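Local coordinates for protein photoreceptor-histidine kinase BphP (Stigmatella aurantiaca DW4/3-1, PDB 6BAF) that probably senses light through a bound bilin chromophore and relays the signal to its own histidine kinase region, in light control of myxobacterial cell development, at residues L23-L28 against A97-G102. Sequence-based numbering, arbitrary orientation.
Sequences LSEPGL and AHRHQG
The backbones carrying E25 and R99 stay well apart: the nearest CA atoms across the contact, those of E25 and G102, are 9.5 Å from each other. Side chains and one water span the gap. E25 OE2 accepts a hydrogen bond from R99 NE at 2.7 Å, as part of a salt bridge. The bond is practically straight, at 179°. NE lies on the syn side of OE2, and OE2 sits in the guanidinium plane, at its edge. Carboxylate and guanidinium are nearly coplanar, 14° apart. R99 reaches out with its methylenes stretched (chi3 176°), which brings NE across to the loop. The other carboxylate oxygen, E25 OE1, takes a hydrogen bond from a water at 2.9 Å. The same water donates to G102 O at 2.7 Å, so both oxygens of E25 are engaged. A leucine in place of R99 would probably leave OE2 without its charged mate and the carboxylate freer to turn. E25 also touches L104. This surface salt bridge ties the loop between strands 19-23 and 30-34 to the end of strand 90-100, across the intervening strand 103-110, in the antiparallel sheet of the PAS domain.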
# COMPACT_ATOMS: atom_id res chain seq x y z
N LEU A 23 -8.35 1.13 28.17
CA LEU A 23 -7.36 2.00 28.79
C LEU A 23 -7.98 3.34 29.15
O LEU A 23 -8.69 3.95 28.33
CB LEU A 23 -6.19 2.25 27.83
CG LEU A 23 -5.47 1.04 27.24
CD1 LEU A 23 -4.42 1.54 26.25
CD2 LEU A 23 -4.79 0.32 28.31
N SER A 24 -7.70 3.83 30.35
CA SER A 24 -8.22 5.16 30.63
C SER A 24 -7.39 6.22 29.90
O SER A 24 -6.23 5.99 29.54
CB SER A 24 -8.19 5.48 32.12
OG SER A 24 -6.83 5.59 32.54
N GLU A 25 -7.95 7.41 29.79
CA GLU A 25 -7.23 8.51 29.18
C GLU A 25 -7.30 9.68 30.12
O GLU A 25 -8.40 10.07 30.52
CB GLU A 25 -7.87 8.87 27.84
CG GLU A 25 -8.15 7.65 26.95
CD GLU A 25 -8.86 8.03 25.65
OE1 GLU A 25 -10.13 7.96 25.60
OE2 GLU A 25 -8.15 8.43 24.69
N PRO A 26 -6.15 10.33 30.39
CA PRO A 26 -4.85 10.13 29.71
C PRO A 26 -3.96 9.13 30.37
O PRO A 26 -2.83 8.89 29.90
CB PRO A 26 -4.20 11.52 29.80
CG PRO A 26 -4.70 12.05 31.12
CD PRO A 26 -6.18 11.59 31.16
N GLY A 27 -4.42 8.55 31.47
CA GLY A 27 -3.45 7.82 32.26
C GLY A 27 -3.13 6.42 31.80
O GLY A 27 -2.19 5.84 32.32
N LEU A 28 -3.93 5.84 30.88
CA LEU A 28 -3.67 4.48 30.37
C LEU A 28 -3.70 3.45 31.48
O LEU A 28 -2.92 2.49 31.48
CB LEU A 28 -2.34 4.40 29.60
CG LEU A 28 -2.23 5.43 28.46
CD1 LEU A 28 -0.85 5.33 27.79
CD2 LEU A 28 -3.40 5.36 27.44
N ALA A 97 -5.62 -0.04 18.08
CA ALA A 97 -6.29 0.75 19.10
C ALA A 97 -7.29 1.69 18.44
O ALA A 97 -7.04 2.20 17.34
CB ALA A 97 -5.27 1.52 19.94
N HIS A 98 -8.43 1.91 19.10
CA HIS A 98 -9.42 2.85 18.60
C HIS A 98 -10.16 3.45 19.80
O HIS A 98 -10.13 2.92 20.90
CB HIS A 98 -10.41 2.20 17.61
CG HIS A 98 -11.41 1.28 18.24
ND1 HIS A 98 -11.11 -0.02 18.61
CD2 HIS A 98 -12.72 1.47 18.56
CE1 HIS A 98 -12.18 -0.58 19.15
NE2 HIS A 98 -13.17 0.30 19.14
N ARG A 99 -10.80 4.59 19.55
CA ARG A 99 -11.69 5.26 20.48
C ARG A 99 -13.11 5.11 19.99
O ARG A 99 -13.39 5.35 18.81
CB ARG A 99 -11.33 6.73 20.61
CG ARG A 99 -9.92 6.94 21.14
CD ARG A 99 -9.67 8.42 21.43
NE ARG A 99 -8.35 8.59 22.02
CZ ARG A 99 -7.26 8.84 21.32
NH1 ARG A 99 -7.34 8.94 19.99
NH2 ARG A 99 -6.09 8.95 21.91
N HIS A 100 -14.02 4.72 20.88
CA HIS A 100 -15.43 4.66 20.52
C HIS A 100 -16.26 4.77 21.79
O HIS A 100 -15.94 4.12 22.80
CB HIS A 100 -15.75 3.36 19.77
CG HIS A 100 -17.18 3.24 19.36
ND1 HIS A 100 -17.82 4.16 18.55
CD2 HIS A 100 -18.10 2.27 19.62
CE1 HIS A 100 -19.06 3.78 18.33
NE2 HIS A 100 -19.27 2.64 18.97
N GLN A 101 -17.32 5.57 21.72
CA GLN A 101 -18.23 5.79 22.86
C GLN A 101 -17.45 6.16 24.12
O GLN A 101 -17.74 5.67 25.21
CB GLN A 101 -19.11 4.58 23.12
CG GLN A 101 -20.00 4.19 21.93
CD GLN A 101 -21.14 5.16 21.72
OE1 GLN A 101 -21.43 5.98 22.58
NE2 GLN A 101 -21.81 5.06 20.58
N GLY A 102 -16.43 6.99 23.99
CA GLY A 102 -15.73 7.42 25.17
C GLY A 102 -14.70 6.45 25.72
O GLY A 102 -14.05 6.78 26.72
O HOH W 1 -11.62 6.86 27.78